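PBP5 (Haemophilus influenzae, PDB 3A3J) removes the terminal D-alanine from the peptide stems of cell-wall precursors, acting as a penicillin-binding D-alanyl-D-alanine carboxypeptidase of the S11 peptidase family. Local coordinates at residues V61-S66 with L82-S87; E65-R70 with T104-E109; E254-L259 with I288-G293; I319-Y324 with I331-L336. All coordinates share one frame; numbering follows the deposited sequence.

How the contacts relate
Contacts 1 and 2 lie in the D-alanyl-D-alanine carboxypeptidase region, with centres about 8 Å apart, and share Glu65 and Ser66. Contact 1 is a partly buried pairing of short strands held mainly by backbone bonds; contact 2 is buried, with little surface, and relies on alanine and valine contacts plus a serine-glutamate bond. Contacts 3 and 4 belong to the C-terminal domain, centres about 15 Å apart, and both are antiparallel pairings. Contact 3 is a surface contact, contact 4 partly buried with more apolar side chains; Tyr324 and Thr258 probably hydrogen-bond between them. Contacts 1 and 4 are farthest apart, about 54 Å between centres.

Contact 1: residues V61-S66 with L82-S87; sequences VTIGES and LNTQVS
Leu82 reaches 61-66 through one methyl: CD1 lies 3.3 Å from Glu65 N, close to Gly64 C as well, and Glu65 CG lies 3.9 Å from Leu82 CD1. At Asn83 the contact passes to the main chain, whose N donates to Ile63 O over 2.8 Å.

Thr84 returns a bond to the same residue: Ile63 N meets Thr84 O at 2.8 Å, and an N-H...O angle of 174° makes this the straightest backbone bond of the pair. The Thr84 hydroxyl sits beside the isoleucine, OG1 being 3.3 Å from Ile63 CG1, while its hydrogen bond is with Asp81 O.

From Gln85 onward the two segments form a regular two-stranded antiparallel sheet, strands 60-62 and 85-87, and the touching parts run nearly antiparallel from end to end. Gln85 and Thr62 are its non-hydrogen-bonded pair. Their exposed side chains share one face, where a bend at chi2 (-124°) brings Gln85 NE2 to 2.7 Å from Thr62 OG1; the bond is weak because its angle at hydrogen is only 124°.

Val86 pairs with Val61 as the hydrogen-bonded partner. Val86 N donates to Val61 O, and Val61 N to Val86 O, each over 2.8 Å. Both valine side chains lie on the other face, against Leu91 of helix 88-98, and Val86 CG2 also touches Ile63 CG1 at 3.8 Å. Ser87 then N-caps that helix, its OG bonded to Asp90 N.

Contact 2: residues E65-R70 with T104-E109; sequences ESAWGR and TVALAE
Ala67 and Ala106 mark the closest backbone approach, with CA atoms 4.9 Å apart. Residues 104-109 are a regular part of helix 101-112, held by Glu109 N to Val105 O among other bonds, whereas 65-67 turn with helix-like angles but lack the repeating hydrogen bonds of a helix.

This close approach brings the two methyls together, Ala67 CB lying 3.6 Å from Ala106 CB. Beside them, a Val105 chi1 of 164° swings CG1 away from the amide N and toward the loop, and that branch touches Ser66 O at 3.4 Å.

The contact thus seats the loop between strands 60-62 and 85-87 on a helix of the carboxypeptidase region. The side chain of Val105 is about 9 Å from that of Lys39, probably the proton acceptor of the active site.

One turn along the helix from Val105, the extended side chain of Glu109 accepts a hydrogen bond from Ser66 OG. Its OE2 is 2.8 Å from that hydroxyl, which approaches on the syn side, 18° out of the carboxylate plane. A water accepts from Ala67 N at 3.0 Å and donates a weak bond to Glu109 OE1 at 3.5 Å.

Contact 3: residues E254-L259 with I288-G293; sequences ETFKTL and ITIPKG
Backbone hydrogen bonds between Glu254 and Ile290 and between Phe256 and Ile288 frame this antiparallel pairing. Glu254 N donates to Ile290 O at 3.0 Å, and Ile288 N to Phe256 O at 2.8 Å; the reciprocal bond is made in each pair. Thr255 and Thr289 form the non-hydrogen-bonded pair between them. The axes of the short strands make an angle of 138°, well away from strictly antiparallel.

Side-chain polar contacts occur on the threonine face and at the end of the pairing. Thr255 OG1 and Thr289 OG1 are 2.8 Å apart; the first also bonds Asp16 and the second Ser19. In Glu254, chi1 of 53° sets CG between the backbone N and the carbonyl carbon, and the chain then extends past the strand end, where OE1 accepts from Gly293 N at 3.1 Å. The donor stands above the carboxylate, 70° out of its plane. Lys292 NZ remains 5.4 Å from Glu254 OE1.

Apolar contacts gather on the face of Phe256, Ile288 and Ile290, which also carries Glu254, whose CG lies 3.5 Å from Ile290 CG1. Ile288 lies alongside Phe256 and points the same way, its CG1 3.7 Å from Phe256 CE2. Thr258 CG2 comes to the same CG1 at 3.7 Å, its side chain crossing Ile288 at about a right angle.

A classic beta bulge follows, with Thr258 and Leu259 together opposite His286. Strands 253-259 and 286-291 rest against the sheet containing 329-338, Ile288 meeting Ala332 and Ile290 meeting Ile331, while Leu259 touches Ala334 and Tyr324 on 318-326.

Contact 4: residues I319-Y324 with I331-L336; sequences IGKVVY and IASANL
Lys321 and Asn335 carry the polar side-chain contact. Lys321 NZ donates to Asn335 OD1 at 2.9 Å, tilted 18° from the amide carbonyl plane. A bend at chi2 (85°) turns the lysine chain back over its neighbour strand, and on the way Lys321 CE passes Ser333 OG at 3.1 Å.

Apolar contacts form round Leu336, which crosses both Ile319 and Val322: its CG is 4.0 Å from Ile319 CD1, and its CD1 meets the CG2 branch of Val322 at 4.1 Å. Toward the hairpin turn, the Tyr324 ring presents an edge to Ser333 CA and lies near the Ala332 methyl, its CD2 4.2 Å from Ala332 CB.

The backbone sets these positions. Val322 N donates to Ala334 O at 2.7 Å with an angle at hydrogen of 169°, while the return bond from Ala334 N is weak. Near the ends, Ile319 N bonds to Leu336 O and Ile331 N reaches Tyr324 O at 2.7 Å. Two classic beta bulges interrupt the register: Ile319 and Gly320 face Leu336, and Ile331 and Ala332 face Tyr324. The backbone angles of Gly320 are ones at which a CB would jam against the preceding carbonyl oxygen.

Further out, strand 299-304 flanks 318-326, with Ala300 beside Val322, and Tyr324 OH hydrogen-bonds to Thr258. Strands 318-326 and 329-338 form an antiparallel beta hairpin within the mixed sheet of the C-terminal domain.

Contact 1: residues V61-S66 with L82-S87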
loop_
_atom_site.group_PDB
_atom_site.type_symbol
_atom_site.label_atom_id
_atom_site.label_comp_id
_atom_site.label_asym_id
_atom_site.label_seq_id
_atom_site.Cartn_x
_atom_site.Cartn_y
_atom_site.Cartn_z
ATOM N N VAL A 61 -2.717 8.618 26.808
ATOM C CA VAL A 61 -1.658 7.685 27.090
ATOM C C VAL A 61 -0.614 8.392 27.966
ATOM O O VAL A 61 -0.199 9.523 27.649
ATOM C CB VAL A 61 -0.978 7.263 25.788
ATOM C CG1 VAL A 61 0.260 6.332 26.005
ATOM C CG2 VAL A 61 -1.981 6.544 24.925
ATOM N N THR A 62 -0.137 7.714 29.018
ATOM C CA THR A 62 0.846 8.319 29.961
ATOM C C THR A 62 2.229 8.177 29.468
ATOM O O THR A 62 2.631 7.099 29.171
ATOM C CB THR A 62 0.790 7.590 31.326
ATOM O OG1 THR A 62 -0.498 7.804 31.847
ATOM C CG2 THR A 62 1.820 8.178 32.335
ATOM N N ILE A 63 2.980 9.256 29.363
ATOM C CA ILE A 63 4.343 9.131 28.904
ATOM C C ILE A 63 5.256 8.797 30.125
ATOM O O ILE A 63 5.311 9.564 31.091
ATOM C CB ILE A 63 4.817 10.479 28.298
ATOM C CG1 ILE A 63 3.820 11.032 27.275
ATOM C CG2 ILE A 63 6.157 10.344 27.653
ATOM C CD1 ILE A 63 3.387 10.004 26.201
ATOM N N GLY A 64 6.039 7.731 30.072
ATOM C CA GLY A 64 6.922 7.404 31.190
ATOM C C GLY A 64 8.271 7.299 30.567
ATOM O O GLY A 64 8.405 7.658 29.394
ATOM N N GLU A 65 9.282 6.853 31.298
ATOM C CA GLU A 65 10.658 6.892 30.734
ATOM C C GLU A 65 10.927 6.213 29.332
ATOM O O GLU A 65 11.912 6.532 28.665
ATOM C CB GLU A 65 11.714 6.444 31.778
ATOM C CG GLU A 65 11.438 7.073 33.141
ATOM C CD GLU A 65 12.600 7.086 34.144
ATOM O OE1 GLU A 65 13.741 6.697 33.804
ATOM O OE2 GLU A 65 12.338 7.518 35.297
ATOM N N SER A 66 10.131 5.260 28.883
ATOM C CA SER A 66 10.535 4.584 27.601
ATOM C C SER A 66 9.952 5.352 26.392
ATOM O O SER A 66 10.526 5.358 25.344
ATOM C CB SER A 66 10.140 3.105 27.551
ATOM O OG SER A 66 8.726 3.067 27.612
ATOM N N LEU A 82 8.163 13.604 29.899
ATOM C CA LEU A 82 7.955 12.623 30.938
ATOM C C LEU A 82 6.769 13.037 31.777
ATOM O O LEU A 82 6.558 14.204 32.051
ATOM C CB LEU A 82 9.218 12.516 31.786
ATOM C CG LEU A 82 9.274 11.392 32.822
ATOM C CD1 LEU A 82 9.151 10.075 32.115
ATOM C CD2 LEU A 82 10.582 11.399 33.621
ATOM N N ASN A 83 5.926 12.090 32.100
ATOM C CA ASN A 83 4.823 12.340 33.025
ATOM C C ASN A 83 3.729 13.226 32.478
ATOM O O ASN A 83 3.014 13.869 33.234
ATOM C CB ASN A 83 5.340 12.876 34.384
ATOM C CG ASN A 83 4.259 12.873 35.459
ATOM O OD1 ASN A 83 3.487 11.906 35.591
ATOM N ND2 ASN A 83 4.157 13.974 36.198
ATOM N N THR A 84 3.558 13.274 31.162
ATOM C CA THR A 84 2.393 13.908 30.624
ATOM C C THR A 84 1.452 12.839 30.080
ATOM O O THR A 84 1.787 11.675 29.975
ATOM C CB THR A 84 2.785 14.842 29.508
ATOM O OG1 THR A 84 3.453 14.064 28.487
ATOM C CG2 THR A 84 3.810 15.920 30.066
ATOM N N GLN A 85 0.262 13.268 29.746
ATOM C CA GLN A 85 -0.742 12.437 29.154
ATOM C C GLN A 85 -1.022 12.948 27.745
ATOM O O GLN A 85 -1.190 14.158 27.579
ATOM C CB GLN A 85 -1.988 12.576 29.998
ATOM C CG GLN A 85 -1.778 11.786 31.296
ATOM C CD GLN A 85 -2.848 10.792 31.474
ATOM O OE1 GLN A 85 -3.981 11.148 31.797
ATOM N NE2 GLN A 85 -2.529 9.520 31.217
ATOM N N VAL A 86 -1.049 12.040 26.751
ATOM C CA VAL A 86 -1.135 12.428 25.304
ATOM C C VAL A 86 -2.115 11.544 24.539
ATOM O O VAL A 86 -2.038 10.322 24.631
ATOM C CB VAL A 86 0.269 12.334 24.631
ATOM C CG1 VAL A 86 0.244 12.831 23.165
ATOM C CG2 VAL A 86 1.227 13.149 25.398
ATOM N N SER A 87 -3.007 12.146 23.755
ATOM C CA SER A 87 -4.014 11.351 23.068
ATOM C C SER A 87 -3.439 10.471 21.937
ATOM O O SER A 87 -2.395 10.744 21.332
ATOM C CB SER A 87 -5.105 12.238 22.493
ATOM O OG SER A 87 -4.486 12.873 21.375
#

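Contact 2: residues E65-R70 with T104-E109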
loop_
_atom_site.group_PDB
_atom_site.type_symbol
_atom_site.label_atom_id
_atom_site.label_comp_id
_atom_site.label_asym_id
_atom_site.label_seq_id
_atom_site.Cartn_x
_atom_site.Cartn_y
_atom_site.Cartn_z
ATOM N N GLU A 65 9.282 6.853 31.298
ATOM C CA GLU A 65 10.658 6.892 30.734
ATOM C C GLU A 65 10.927 6.213 29.332
ATOM O O GLU A 65 11.912 6.532 28.665
ATOM C CB GLU A 65 11.714 6.444 31.778
ATOM C CG GLU A 65 11.438 7.073 33.141
ATOM C CD GLU A 65 12.600 7.086 34.144
ATOM O OE1 GLU A 65 13.741 6.697 33.804
ATOM O OE2 GLU A 65 12.338 7.518 35.297
ATOM N N SER A 66 10.131 5.260 28.883
ATOM C CA SER A 66 10.535 4.584 27.601
ATOM C C SER A 66 9.952 5.352 26.392
ATOM O O SER A 66 10.526 5.358 25.344
ATOM C CB SER A 66 10.140 3.105 27.551
ATOM O OG SER A 66 8.726 3.067 27.612
ATOM N N ALA A 67 8.847 6.056 26.578
ATOM C CA ALA A 67 8.298 6.915 25.526
ATOM C C ALA A 67 8.853 8.369 25.535
ATOM O O ALA A 67 8.586 9.153 24.631
ATOM C CB ALA A 67 6.717 6.907 25.587
ATOM N N TRP A 68 9.660 8.693 26.536
ATOM C CA TRP A 68 10.167 10.034 26.763
ATOM C C TRP A 68 11.045 10.552 25.635
ATOM O O TRP A 68 11.995 9.919 25.277
ATOM C CB TRP A 68 10.953 9.986 28.086
ATOM C CG TRP A 68 11.480 11.280 28.645
ATOM C CD1 TRP A 68 11.180 12.578 28.266
ATOM C CD2 TRP A 68 12.404 11.380 29.737
ATOM N NE1 TRP A 68 11.881 13.463 29.060
ATOM C CE2 TRP A 68 12.638 12.745 29.963
ATOM C CE3 TRP A 68 13.039 10.431 30.558
ATOM C CZ2 TRP A 68 13.478 13.194 31.002
ATOM C CZ3 TRP A 68 13.891 10.887 31.588
ATOM C CH2 TRP A 68 14.086 12.245 31.791
ATOM N N GLY A 69 10.761 11.722 25.079
ATOM C CA GLY A 69 11.627 12.253 24.002
ATOM C C GLY A 69 13.119 12.120 24.282
ATOM O O GLY A 69 13.917 11.848 23.359
ATOM N N ARG A 70 13.525 12.250 25.558
ATOM C CA ARG A 70 14.940 12.145 25.867
ATOM C C ARG A 70 15.597 10.870 25.383
ATOM O O ARG A 70 16.789 10.884 25.122
ATOM C CB ARG A 70 15.289 12.359 27.346
ATOM C CG ARG A 70 16.800 12.336 27.489
ATOM C CD ARG A 70 17.310 12.458 28.892
ATOM N NE ARG A 70 17.039 11.245 29.673
ATOM C CZ ARG A 70 17.285 11.170 30.977
ATOM N NH1 ARG A 70 16.991 10.067 31.636
ATOM N NH2 ARG A 70 17.848 12.207 31.616
ATOM N N THR A 104 6.125 6.409 18.565
ATOM C CA THR A 104 5.843 5.057 18.187
ATOM C C THR A 104 5.944 4.076 19.416
ATOM O O THR A 104 5.178 3.069 19.539
ATOM C CB THR A 104 6.761 4.558 17.107
ATOM O OG1 THR A 104 8.062 4.489 17.625
ATOM C CG2 THR A 104 6.781 5.444 15.910
ATOM N N VAL A 105 6.927 4.332 20.278
ATOM C CA VAL A 105 7.076 3.565 21.497
ATOM C C VAL A 105 5.844 3.787 22.364
ATOM O O VAL A 105 5.232 2.805 22.833
ATOM C CB VAL A 105 8.349 3.976 22.227
ATOM C CG1 VAL A 105 8.302 3.480 23.669
ATOM C CG2 VAL A 105 9.550 3.373 21.470
ATOM N N ALA A 106 5.429 5.055 22.535
ATOM C CA ALA A 106 4.226 5.296 23.286
ATOM C C ALA A 106 3.038 4.489 22.745
ATOM O O ALA A 106 2.226 3.941 23.558
ATOM C CB ALA A 106 3.864 6.728 23.320
ATOM N N LEU A 107 2.846 4.503 21.416
ATOM C CA LEU A 107 1.717 3.718 20.824
ATOM C C LEU A 107 1.895 2.195 20.956
ATOM O O LEU A 107 0.968 1.501 21.269
ATOM C CB LEU A 107 1.456 4.072 19.359
ATOM C CG LEU A 107 0.797 5.431 19.191
ATOM C CD1 LEU A 107 1.018 6.028 17.754
ATOM C CD2 LEU A 107 -0.655 5.412 19.598
ATOM N N ALA A 108 3.067 1.686 20.639
ATOM C CA ALA A 108 3.294 0.301 20.756
ATOM C C ALA A 108 2.900 -0.215 22.177
ATOM O O ALA A 108 2.242 -1.292 22.313
ATOM C CB ALA A 108 4.796 -0.036 20.481
ATOM N N GLU A 109 3.367 0.493 23.207
ATOM C CA GLU A 109 3.061 0.119 24.597
ATOM C C GLU A 109 1.589 0.292 24.897
ATOM O O GLU A 109 0.988 -0.531 25.585
ATOM C CB GLU A 109 3.921 0.923 25.578
ATOM C CG GLU A 109 5.412 0.621 25.314
ATOM C CD GLU A 109 6.358 1.272 26.297
ATOM O OE1 GLU A 109 5.932 2.236 26.924
ATOM O OE2 GLU A 109 7.525 0.836 26.421
HETATM O O HOH W 1 6.640 5.316 28.410
#

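Contact 3: residues E254-L259 with I288-G293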
loop_
_atom_site.group_PDB
_atom_site.type_symbol
_atom_site.label_atom_id
_atom_site.label_comp_id
_atom_site.label_asym_id
_atom_site.label_seq_id
_atom_site.Cartn_x
_atom_site.Cartn_y
_atom_site.Cartn_z
ATOM N N GLU A 254 -2.527 3.647 -18.544
ATOM C CA GLU A 254 -3.821 3.996 -18.039
ATOM C C GLU A 254 -4.342 2.720 -17.431
ATOM O O GLU A 254 -3.792 1.618 -17.698
ATOM C CB GLU A 254 -4.741 4.426 -19.175
ATOM C CG GLU A 254 -4.819 3.422 -20.295
ATOM C CD GLU A 254 -5.669 3.930 -21.441
ATOM O OE1 GLU A 254 -5.735 5.175 -21.624
ATOM O OE2 GLU A 254 -6.274 3.094 -22.165
ATOM N N THR A 255 -5.414 2.867 -16.662
ATOM C CA THR A 255 -5.949 1.784 -15.891
ATOM C C THR A 255 -7.457 1.787 -16.049
ATOM O O THR A 255 -8.090 2.793 -15.973
ATOM C CB THR A 255 -5.533 1.925 -14.399
ATOM O OG1 THR A 255 -4.173 1.462 -14.280
ATOM C CG2 THR A 255 -6.448 1.118 -13.469
ATOM N N PHE A 256 -8.049 0.652 -16.319
ATOM C CA PHE A 256 -9.484 0.659 -16.377
ATOM C C PHE A 256 -10.087 -0.627 -15.805
ATOM O O PHE A 256 -9.461 -1.683 -15.735
ATOM C CB PHE A 256 -10.024 0.985 -17.791
ATOM C CG PHE A 256 -9.946 -0.169 -18.771
ATOM C CD1 PHE A 256 -11.099 -0.902 -19.105
ATOM C CD2 PHE A 256 -8.743 -0.509 -19.382
ATOM C CE1 PHE A 256 -11.049 -1.974 -20.028
ATOM C CE2 PHE A 256 -8.679 -1.571 -20.287
ATOM C CZ PHE A 256 -9.841 -2.311 -20.602
ATOM N N LYS A 257 -11.315 -0.468 -15.377
ATOM C CA LYS A 257 -12.047 -1.521 -14.752
ATOM C C LYS A 257 -12.566 -2.474 -15.837
ATOM O O LYS A 257 -13.319 -2.066 -16.709
ATOM C CB LYS A 257 -13.190 -0.883 -13.968
ATOM C CG LYS A 257 -13.834 -1.864 -13.025
ATOM C CD LYS A 257 -15.125 -1.299 -12.469
ATOM C CE LYS A 257 -14.875 -0.725 -11.105
ATOM N NZ LYS A 257 -16.093 -0.183 -10.453
ATOM N N THR A 258 -12.143 -3.736 -15.823
ATOM C CA THR A 258 -12.731 -4.690 -16.746
ATOM C C THR A 258 -13.865 -5.505 -16.160
ATOM O O THR A 258 -14.650 -6.083 -16.913
ATOM C CB THR A 258 -11.710 -5.675 -17.257
ATOM O OG1 THR A 258 -11.213 -6.412 -16.150
ATOM C CG2 THR A 258 -10.569 -4.956 -17.984
ATOM N N LEU A 259 -13.954 -5.606 -14.837
ATOM C CA LEU A 259 -15.101 -6.279 -14.207
ATOM C C LEU A 259 -15.635 -5.527 -13.008
ATOM O O LEU A 259 -14.860 -4.986 -12.200
ATOM C CB LEU A 259 -14.762 -7.715 -13.790
ATOM C CG LEU A 259 -14.259 -8.690 -14.862
ATOM C CD1 LEU A 259 -13.424 -9.827 -14.205
ATOM C CD2 LEU A 259 -15.444 -9.241 -15.667
ATOM N N ILE A 288 -7.262 -3.346 -15.080
ATOM C CA ILE A 288 -6.027 -3.697 -15.734
ATOM C C ILE A 288 -5.288 -2.431 -16.108
ATOM O O ILE A 288 -5.866 -1.346 -16.179
ATOM C CB ILE A 288 -6.235 -4.666 -16.955
ATOM C CG1 ILE A 288 -6.980 -3.965 -18.093
ATOM C CG2 ILE A 288 -6.943 -5.939 -16.496
ATOM C CD1 ILE A 288 -6.679 -4.635 -19.495
ATOM N N THR A 289 -4.001 -2.568 -16.305
ATOM C CA THR A 289 -3.211 -1.447 -16.700
ATOM C C THR A 289 -2.596 -1.709 -18.084
ATOM O O THR A 289 -1.916 -2.700 -18.285
ATOM C CB THR A 289 -2.104 -1.199 -15.628
ATOM O OG1 THR A 289 -2.723 -0.931 -14.356
ATOM C CG2 THR A 289 -1.166 -0.039 -16.049
ATOM N N ILE A 290 -2.807 -0.784 -19.014
ATOM C CA ILE A 290 -2.367 -0.933 -20.421
ATOM C C ILE A 290 -1.675 0.334 -20.925
ATOM O O ILE A 290 -1.806 1.366 -20.300
ATOM C CB ILE A 290 -3.608 -1.155 -21.303
ATOM C CG1 ILE A 290 -4.540 0.074 -21.182
ATOM C CG2 ILE A 290 -4.302 -2.475 -20.906
ATOM C CD1 ILE A 290 -6.013 -0.241 -20.885
ATOM N N PRO A 291 -0.952 0.267 -22.065
ATOM C CA PRO A 291 -0.437 1.518 -22.616
ATOM C C PRO A 291 -1.567 2.497 -22.768
ATOM O O PRO A 291 -2.700 2.089 -23.067
ATOM C CB PRO A 291 0.150 1.094 -23.962
ATOM C CG PRO A 291 0.671 -0.287 -23.665
ATOM C CD PRO A 291 -0.403 -0.912 -22.770
ATOM N N LYS A 292 -1.288 3.771 -22.494
ATOM C CA LYS A 292 -2.280 4.834 -22.616
ATOM C C LYS A 292 -2.849 4.860 -24.047
ATOM O O LYS A 292 -2.163 4.506 -24.999
ATOM C CB LYS A 292 -1.618 6.183 -22.356
ATOM C CG LYS A 292 -2.562 7.246 -21.799
ATOM C CD LYS A 292 -1.939 8.623 -21.987
ATOM C CE LYS A 292 -1.881 9.412 -20.686
ATOM N NZ LYS A 292 -3.247 9.746 -20.187
ATOM N N GLY A 293 -4.087 5.295 -24.193
ATOM C CA GLY A 293 -4.660 5.318 -25.512
ATOM C C GLY A 293 -5.200 4.001 -26.071
ATOM O O GLY A 293 -5.991 4.061 -26.994
#

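Contact 4: residues I319-Y324 with I331-L336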
loop_
_atom_site.group_PDB
_atom_site.type_symbol
_atom_site.label_atom_id
_atom_site.label_comp_id
_atom_site.label_asym_id
_atom_site.label_seq_id
_atom_site.Cartn_x
_atom_site.Cartn_y
_atom_site.Cartn_z
ATOM N N ILE A 319 -15.150 -21.202 -12.662
ATOM C CA ILE A 319 -15.274 -22.169 -13.715
ATOM C C ILE A 319 -14.384 -21.777 -14.891
ATOM O O ILE A 319 -14.417 -22.404 -15.950
ATOM C CB ILE A 319 -16.751 -22.287 -14.147
ATOM C CG1 ILE A 319 -17.410 -20.906 -14.281
ATOM C CG2 ILE A 319 -17.541 -22.996 -13.072
ATOM C CD1 ILE A 319 -16.933 -20.064 -15.465
ATOM N N GLY A 320 -13.561 -20.745 -14.732
ATOM C CA GLY A 320 -12.727 -20.316 -15.877
ATOM C C GLY A 320 -12.085 -18.951 -15.683
ATOM O O GLY A 320 -11.982 -18.463 -14.570
ATOM N N LYS A 321 -11.707 -18.329 -16.783
ATOM C CA LYS A 321 -10.904 -17.130 -16.781
ATOM C C LYS A 321 -11.374 -16.171 -17.887
ATOM O O LYS A 321 -11.835 -16.610 -18.941
ATOM C CB LYS A 321 -9.465 -17.549 -17.056
ATOM C CG LYS A 321 -8.421 -16.796 -16.245
ATOM C CD LYS A 321 -8.171 -17.390 -14.863
ATOM C CE LYS A 321 -7.070 -16.602 -14.141
ATOM N NZ LYS A 321 -6.557 -17.282 -12.920
ATOM N N VAL A 322 -11.292 -14.870 -17.650
ATOM C CA VAL A 322 -11.399 -13.925 -18.747
ATOM C C VAL A 322 -9.994 -13.561 -19.129
ATOM O O VAL A 322 -9.179 -13.237 -18.269
ATOM C CB VAL A 322 -12.140 -12.634 -18.399
ATOM C CG1 VAL A 322 -12.344 -11.795 -19.642
ATOM C CG2 VAL A 322 -13.446 -12.923 -17.777
ATOM N N VAL A 323 -9.677 -13.638 -20.411
ATOM C CA VAL A 323 -8.326 -13.337 -20.827
ATOM C C VAL A 323 -8.340 -12.116 -21.717
ATOM O O VAL A 323 -9.161 -12.037 -22.631
ATOM C CB VAL A 323 -7.698 -14.499 -21.571
ATOM C CG1 VAL A 323 -6.316 -14.089 -21.989
ATOM C CG2 VAL A 323 -7.658 -15.762 -20.688
ATOM N N TYR A 324 -7.452 -11.158 -21.423
ATOM C CA TYR A 324 -7.390 -9.854 -22.119
ATOM C C TYR A 324 -6.191 -9.779 -23.089
ATOM O O TYR A 324 -5.043 -10.038 -22.706
ATOM C CB TYR A 324 -7.337 -8.683 -21.112
ATOM C CG TYR A 324 -8.512 -8.667 -20.160
ATOM C CD1 TYR A 324 -9.706 -8.049 -20.508
ATOM C CD2 TYR A 324 -8.435 -9.315 -18.917
ATOM C CE1 TYR A 324 -10.793 -8.066 -19.661
ATOM C CE2 TYR A 324 -9.526 -9.326 -18.038
ATOM C CZ TYR A 324 -10.694 -8.709 -18.417
ATOM O OH TYR A 324 -11.776 -8.754 -17.549
ATOM N N ILE A 331 -2.408 -10.033 -22.086
ATOM C CA ILE A 331 -1.762 -9.088 -21.234
ATOM C C ILE A 331 -2.168 -9.217 -19.779
ATOM O O ILE A 331 -1.382 -8.884 -18.894
ATOM C CB ILE A 331 -1.917 -7.667 -21.770
ATOM C CG1 ILE A 331 -3.365 -7.210 -21.739
ATOM C CG2 ILE A 331 -1.356 -7.579 -23.221
ATOM C CD1 ILE A 331 -3.459 -5.816 -22.229
ATOM N N ALA A 332 -3.355 -9.770 -19.537
ATOM C CA ALA A 332 -3.988 -9.753 -18.214
ATOM C C ALA A 332 -5.204 -10.684 -18.199
ATOM O O ALA A 332 -5.948 -10.733 -19.170
ATOM C CB ALA A 332 -4.447 -8.335 -17.892
ATOM N N SER A 333 -5.443 -11.357 -17.078
ATOM C CA SER A 333 -6.562 -12.285 -16.951
ATOM C C SER A 333 -7.234 -12.115 -15.589
ATOM O O SER A 333 -6.795 -11.313 -14.789
ATOM C CB SER A 333 -6.065 -13.723 -17.123
ATOM O OG SER A 333 -5.847 -14.328 -15.867
ATOM N N ALA A 334 -8.294 -12.864 -15.319
ATOM C CA ALA A 334 -9.047 -12.740 -14.086
ATOM C C ALA A 334 -10.092 -13.843 -14.048
ATOM O O ALA A 334 -10.663 -14.183 -15.074
ATOM C CB ALA A 334 -9.739 -11.428 -14.054
ATOM N N ASN A 335 -10.381 -14.361 -12.866
ATOM C CA ASN A 335 -11.312 -15.445 -12.736
ATOM C C ASN A 335 -12.704 -15.102 -13.193
ATOM O O ASN A 335 -13.108 -13.970 -13.152
ATOM C CB ASN A 335 -11.343 -15.969 -11.298
ATOM C CG ASN A 335 -10.053 -16.595 -10.914
ATOM O OD1 ASN A 335 -9.240 -16.979 -11.774
ATOM N ND2 ASN A 335 -9.837 -16.718 -9.632
ATOM N N LEU A 336 -13.424 -16.122 -13.632
ATOM C CA LEU A 336 -14.823 -15.982 -14.018
ATOM C C LEU A 336 -15.591 -16.931 -13.138
ATOM O O LEU A 336 -15.208 -18.086 -12.990
ATOM C CB LEU A 336 -14.962 -16.412 -15.458
ATOM C CG LEU A 336 -16.268 -16.199 -16.183
ATOM C CD1 LEU A 336 -16.702 -14.742 -16.185
ATOM C CD2 LEU A 336 -16.031 -16.694 -17.620
#